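Local coordinates for maltose operon transcriptional repressor (Staphylococcus aureus subsp. aureus Mu50, PDB 3HCW), which probably represses transcription of the maltose operon, its C-terminal fragment having the periplasmic-binding-protein-like fold that in relatives senses a small effector, at residues 10-15 with 45-50; 71-76 with 93-98. All blocks are in the same frame, centred on the assembly; numbering follows the deposited sequence.

Interaction 1. Residues 10-15 with 45-50; sequences IGLVLK and TQTTVS
Strands 10-13 and 45-47 run parallel, their axes 4.6 Å apart and inclined by 25°, with Ile10 beside Thr45, Gly11 beside Gln46 and Leu12 beside Thr47. Gln46 bonds through both of its backbone polar atoms: its N donates to Ile10 O at 2.9 Å, and its O accepts Leu12 N from above the carbonyl plane. Thr48 N then donates to Leu12 O at 3.1 Å. Beyond the regular pairing a side chain takes over from the backbone. With chi1 at 66°, the hydroxyl of Thr48 is folded between its own N and carbonyl carbon and faces segment 10-15, where OG1 receives Leu14 N at 3.0 Å in a nearly straight bond (168°). Threonine suits this spot: its hydroxyl accepts the N-H where, in continued parallel pairing, a backbone carbonyl of segment 45-50 would, while CG2 packs 3.9 Å from Val13 CA. Leu12 reaches over the neighbouring strand on the face it shares with Thr45 and Thr47; its CD1 branch settles 3.7 Å from Thr45 CB and also meets Thr47 OG1. Two residues on, just past the strand, Leu14 lays CD2 across the methyl of Thr47 (CD2 to CG2 3.8 Å). Threonine suits this edge strand: the beta-branch fits an extended backbone, and at Thr47 the methyl meets Leu14 while the hydroxyl oxygen lies beside Leu12. Helix 25-39 covers the leucine face, with Leu31 and Ile34 on Leu12 and Tyr27 on Leu14, whereas helix 53-65 meets Gln46 and Thr48; strand 71-74 flanks 10-13, leaving 44-47 outermost within the chain.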
loop_
_atom_site.group_PDB
_atom_site.type_symbol
_atom_site.label_atom_id
_atom_site.label_comp_id
_atom_site.label_asym_id
_atom_site.label_seq_id
_atom_site.Cartn_x
_atom_site.Cartn_y
_atom_site.Cartn_z
ATOM N N ILE A 10 -17.162 -4.645 16.221
ATOM C CA ILE A 10 -17.786 -4.275 14.947
ATOM C C ILE A 10 -17.203 -5.121 13.815
ATOM O O ILE A 10 -15.989 -5.153 13.628
ATOM C CB ILE A 10 -17.583 -2.766 14.597
ATOM C CG1 ILE A 10 -17.796 -1.855 15.821
ATOM C CG2 ILE A 10 -18.457 -2.361 13.388
ATOM C CD1 ILE A 10 -19.222 -1.788 16.328
ATOM N N GLY A 11 -18.068 -5.809 13.071
ATOM C CA GLY A 11 -17.636 -6.552 11.889
ATOM C C GLY A 11 -17.523 -5.648 10.672
ATOM O O GLY A 11 -18.457 -4.923 10.335
ATOM N N LEU A 12 -16.371 -5.680 10.017
ATOM C CA LEU A 12 -16.136 -4.861 8.830
ATOM C C LEU A 12 -16.090 -5.734 7.565
ATOM O O LEU A 12 -15.103 -6.434 7.332
ATOM C CB LEU A 12 -14.839 -4.062 8.994
ATOM C CG LEU A 12 -14.599 -3.436 10.381
ATOM C CD1 LEU A 12 -13.235 -2.806 10.450
ATOM C CD2 LEU A 12 -15.667 -2.421 10.790
ATOM N N VAL A 13 -17.150 -5.684 6.755
ATOM C CA VAL A 13 -17.221 -6.488 5.519
ATOM C C VAL A 13 -16.489 -5.881 4.309
ATOM O O VAL A 13 -16.871 -4.827 3.791
ATOM C CB VAL A 13 -18.676 -6.825 5.117
ATOM C CG1 VAL A 13 -18.693 -7.870 3.997
ATOM C CG2 VAL A 13 -19.455 -7.332 6.314
ATOM N N LEU A 14 -15.447 -6.581 3.867
ATOM C CA LEU A 14 -14.648 -6.215 2.700
ATOM C C LEU A 14 -15.143 -6.921 1.432
ATOM O O LEU A 14 -15.837 -7.942 1.501
ATOM C CB LEU A 14 -13.180 -6.587 2.940
ATOM C CG LEU A 14 -12.109 -5.596 3.413
ATOM C CD1 LEU A 14 -11.510 -4.861 2.229
ATOM C CD2 LEU A 14 -12.605 -4.624 4.467
ATOM N N LYS A 15 -14.764 -6.364 0.282
ATOM C CA LYS A 15 -15.076 -6.909 -1.044
ATOM C C LYS A 15 -14.263 -8.184 -1.334
ATOM O O LYS A 15 -14.804 -9.178 -1.828
ATOM C CB LYS A 15 -14.791 -5.834 -2.102
ATOM C CG LYS A 15 -15.247 -6.143 -3.525
ATOM C CD LYS A 15 -14.372 -5.408 -4.557
ATOM C CE LYS A 15 -14.528 -3.889 -4.482
ATOM N NZ LYS A 15 -13.598 -3.175 -5.396
ATOM N N THR A 45 -12.668 -4.303 16.429
ATOM C CA THR A 45 -13.082 -4.494 15.037
ATOM C C THR A 45 -12.659 -5.862 14.520
ATOM O O THR A 45 -11.669 -6.428 14.982
ATOM C CB THR A 45 -12.519 -3.404 14.081
ATOM O OG1 THR A 45 -11.101 -3.540 13.955
ATOM C CG2 THR A 45 -12.859 -1.991 14.557
ATOM N N GLN A 46 -13.410 -6.386 13.554
ATOM C CA GLN A 46 -13.103 -7.683 12.957
ATOM C C GLN A 46 -13.372 -7.669 11.449
ATOM O O GLN A 46 -14.527 -7.765 10.996
ATOM C CB GLN A 46 -13.897 -8.788 13.651
ATOM C CG GLN A 46 -13.362 -10.194 13.416
ATOM C CD GLN A 46 -14.401 -11.267 13.705
ATOM O OE1 GLN A 46 -15.001 -11.297 14.780
ATOM N NE2 GLN A 46 -14.619 -12.152 12.741
ATOM N N THR A 47 -12.280 -7.543 10.697
ATOM C CA THR A 47 -12.274 -7.470 9.243
ATOM C C THR A 47 -12.471 -8.854 8.614
ATOM O O THR A 47 -11.711 -9.782 8.919
ATOM C CB THR A 47 -10.917 -6.896 8.760
ATOM O OG1 THR A 47 -10.627 -5.674 9.455
ATOM C CG2 THR A 47 -10.924 -6.635 7.267
ATOM N N THR A 48 -13.469 -8.989 7.734
ATOM C CA THR A 48 -13.674 -10.241 6.973
ATOM C C THR A 48 -12.454 -10.542 6.101
ATOM O O THR A 48 -11.786 -9.620 5.613
ATOM C CB THR A 48 -14.963 -10.250 6.084
ATOM O OG1 THR A 48 -14.848 -9.291 5.025
ATOM C CG2 THR A 48 -16.223 -9.973 6.901
ATOM N N VAL A 49 -12.168 -11.831 5.929
ATOM C CA VAL A 49 -10.954 -12.292 5.260
ATOM C C VAL A 49 -11.282 -13.094 3.976
ATOM O O VAL A 49 -10.386 -13.565 3.265
ATOM C CB VAL A 49 -10.044 -13.076 6.272
ATOM C CG1 VAL A 49 -10.505 -14.537 6.449
ATOM C CG2 VAL A 49 -8.565 -12.975 5.898
ATOM N N SER A 50 -12.578 -13.199 3.675
ATOM C CA SER A 50 -13.095 -13.973 2.545
ATOM C C SER A 50 -12.804 -13.318 1.192
ATOM O O SER A 50 -12.709 -12.093 1.089
ATOM C CB SER A 50 -14.600 -14.156 2.706
ATOM O OG SER A 50 -14.959 -15.517 2.681
#

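Interaction 2. Residues 71-76 with 93-98; sequences AFILLY and PFIVIG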
loop_
_atom_site.group_PDB
_atom_site.type_symbol
_atom_site.label_atom_id
_atom_site.label_comp_id
_atom_site.label_asym_id
_atom_site.label_seq_id
_atom_site.Cartn_x
_atom_site.Cartn_y
_atom_site.Cartn_z
ATOM N N ALA A 71 -22.437 -5.102 15.498
ATOM C CA ALA A 71 -22.856 -4.410 14.285
ATOM C C ALA A 71 -21.843 -4.550 13.157
ATOM O O ALA A 71 -20.741 -5.082 13.344
ATOM C CB ALA A 71 -23.103 -2.946 14.584
ATOM N N PHE A 72 -22.230 -4.056 11.985
ATOM C CA PHE A 72 -21.419 -4.186 10.785
ATOM C C PHE A 72 -21.217 -2.864 10.079
ATOM O O PHE A 72 -21.999 -1.935 10.236
ATOM C CB PHE A 72 -22.071 -5.166 9.821
ATOM C CG PHE A 72 -21.866 -6.594 10.188
ATOM C CD1 PHE A 72 -20.747 -7.274 9.740
ATOM C CD2 PHE A 72 -22.785 -7.261 10.994
ATOM C CE1 PHE A 72 -20.540 -8.617 10.064
ATOM C CE2 PHE A 72 -22.593 -8.596 11.323
ATOM C CZ PHE A 72 -21.467 -9.282 10.851
ATOM N N ILE A 73 -20.149 -2.784 9.307
ATOM C CA ILE A 73 -19.953 -1.683 8.383
ATOM C C ILE A 73 -19.611 -2.344 7.053
ATOM O O ILE A 73 -18.557 -2.976 6.942
ATOM C CB ILE A 73 -18.806 -0.734 8.838
ATOM C CG1 ILE A 73 -19.114 -0.085 10.198
ATOM C CG2 ILE A 73 -18.543 0.339 7.794
ATOM C CD1 ILE A 73 -18.028 0.867 10.684
ATOM N N LEU A 74 -20.520 -2.252 6.075
ATOM C CA LEU A 74 -20.243 -2.738 4.712
ATOM C C LEU A 74 -19.353 -1.734 4.000
ATOM O O LEU A 74 -19.735 -0.576 3.831
ATOM C CB LEU A 74 -21.526 -2.921 3.902
ATOM C CG LEU A 74 -22.624 -3.852 4.414
ATOM C CD1 LEU A 74 -23.723 -3.952 3.392
ATOM C CD2 LEU A 74 -22.070 -5.211 4.685
ATOM N N LEU A 75 -18.173 -2.178 3.580
ATOM C CA LEU A 75 -17.184 -1.292 2.963
ATOM C C LEU A 75 -17.336 -1.143 1.443
ATOM O O LEU A 75 -16.388 -0.762 0.759
ATOM C CB LEU A 75 -15.765 -1.758 3.267
ATOM C CG LEU A 75 -15.034 -1.662 4.612
ATOM C CD1 LEU A 75 -13.703 -0.962 4.376
ATOM C CD2 LEU A 75 -15.782 -0.944 5.668
ATOM N N TYR A 76 -18.527 -1.435 0.926
ATOM C CA TYR A 76 -18.840 -1.247 -0.486
ATOM C C TYR A 76 -20.351 -1.086 -0.647
ATOM O O TYR A 76 -21.108 -1.410 0.262
ATOM C CB TYR A 76 -18.331 -2.435 -1.319
ATOM C CG TYR A 76 -19.047 -3.727 -1.019
ATOM C CD1 TYR A 76 -18.589 -4.582 -0.018
ATOM C CD2 TYR A 76 -20.189 -4.095 -1.735
ATOM C CE1 TYR A 76 -19.254 -5.764 0.265
ATOM C CE2 TYR A 76 -20.858 -5.262 -1.456
ATOM C CZ TYR A 76 -20.384 -6.091 -0.460
ATOM O OH TYR A 76 -21.047 -7.253 -0.201
ATOM N N PRO A 93 -27.802 -4.329 12.984
ATOM C CA PRO A 93 -27.520 -2.907 12.748
ATOM C C PRO A 93 -26.287 -2.762 11.869
ATOM O O PRO A 93 -25.321 -3.512 12.051
ATOM C CB PRO A 93 -27.216 -2.370 14.153
ATOM C CG PRO A 93 -27.836 -3.352 15.086
ATOM C CD PRO A 93 -27.651 -4.674 14.410
ATOM N N PHE A 94 -26.329 -1.836 10.909
ATOM C CA PHE A 94 -25.182 -1.617 10.022
ATOM C C PHE A 94 -25.038 -0.216 9.430
ATOM O O PHE A 94 -25.969 0.582 9.439
ATOM C CB PHE A 94 -25.072 -2.697 8.922
ATOM C CG PHE A 94 -26.198 -2.697 7.926
ATOM C CD1 PHE A 94 -27.354 -3.433 8.166
ATOM C CD2 PHE A 94 -26.080 -2.014 6.722
ATOM C CE1 PHE A 94 -28.393 -3.463 7.243
ATOM C CE2 PHE A 94 -27.118 -2.039 5.790
ATOM C CZ PHE A 94 -28.274 -2.767 6.052
ATOM N N ILE A 95 -23.835 0.053 8.931
ATOM C CA ILE A 95 -23.529 1.224 8.118
ATOM C C ILE A 95 -23.084 0.712 6.753
ATOM O O ILE A 95 -22.591 -0.411 6.643
ATOM C CB ILE A 95 -22.429 2.121 8.801
ATOM C CG1 ILE A 95 -23.047 3.397 9.345
ATOM C CG2 ILE A 95 -21.362 2.570 7.844
ATOM C CD1 ILE A 95 -24.034 3.179 10.424
ATOM N N VAL A 96 -23.292 1.510 5.711
ATOM C CA VAL A 96 -22.735 1.205 4.403
ATOM C C VAL A 96 -21.813 2.333 3.989
ATOM O O VAL A 96 -22.182 3.503 4.044
ATOM C CB VAL A 96 -23.831 1.005 3.334
ATOM C CG1 VAL A 96 -23.215 0.659 1.975
ATOM C CG2 VAL A 96 -24.812 -0.083 3.762
ATOM N N ILE A 97 -20.598 1.989 3.598
ATOM C CA ILE A 97 -19.765 2.956 2.931
ATOM C C ILE A 97 -20.025 2.847 1.427
ATOM O O ILE A 97 -19.636 1.865 0.781
ATOM C CB ILE A 97 -18.286 2.807 3.294
ATOM C CG1 ILE A 97 -18.121 2.933 4.811
ATOM C CG2 ILE A 97 -17.455 3.864 2.572
ATOM C CD1 ILE A 97 -16.693 2.990 5.269
ATOM N N GLY A 98 -20.724 3.857 0.901
ATOM C CA GLY A 98 -21.093 3.936 -0.514
ATOM C C GLY A 98 -22.430 4.630 -0.719
ATOM O O GLY A 98 -22.934 5.306 0.187
#
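Four backbone hydrogen bonds join Phe72 and Leu74 to the neighbouring strand in parallel register, Phe72 lying beside Phe94, Ile73 beside Ile95 and Leu74 beside Val96. Phe72 N donates to Pro93 O in the carbonyl plane, and Phe72 O accepts Ile95 N. Leu74 repeats the scheme: its N donates to Ile95 O at 2.8 Å, while its O takes Ile97 N at 2.7 Å, almost straight at both donor and acceptor. Pro93, lacking an N-H, can still open the series because its carbonyl alone is needed. CA-H...O contacts supplement these bonds, as from Phe94 CA to Phe72 O at 3.2 Å.

The apolar packing divides between two faces. On one, Ile73 and Ile95 lie side by side with their CG2 methyls 3.6 Å apart. With CG1 of Ile73 anti to the carbonyl carbon (chi1 -62°), CG2 is left anti to the backbone N and also touches Ile97 CG1 at 4.0 Å, and Ile97 CD1 runs alongside Leu75 CD2. Branched aliphatics fill such a buried face without leaving a polar group behind. On the other, the side chains of Phe72 and Phe94 meet through their CB atoms, 4.0 Å apart, and not through their rings; the Phe94 ring instead receives Val96 CG2 at its edge, and that same methyl meets Leu74 CD1 at 4.0 Å. Val96 CG1 rests 3.4 Å from Tyr76 O. Tyr76 directs its hydroxyl to Asp81.

Helix 82-89 packs against Phe72 and Leu74, while helices 247-263 and 25-39 cover the isoleucine face. Strand 71-74, helix 82-89 and strand 94-97 thus form a beta-alpha-beta crossover, the repeating unit of the Rossmann-like lobes of periplasmic-binding-protein-like repressors.

How the interactions relate
Interactions 1 and 2 are consecutive parts of the same sheet, through four neighbouring parallel strands in the order 44-47, 9-13, 71-74, 94-97, and their centres lie 10 Å apart. Gly11 makes the junction: its N is 2.8 Å from Ala71 O and its O 2.9 Å from Ile73 N, both probable hydrogen bonds. With no side chain of its own, Gly11 also lets the Phe72 ring come close, CD1 standing 3.3 Å from Gly11 O. Helix 25-39 packs on both contacts, against Leu12 and Leu14 in the first and Leu75 and Ile97 in the second. A glycerol, probably from crystallisation, lies about 4 Å from the Ile97 side chain, in interaction 2.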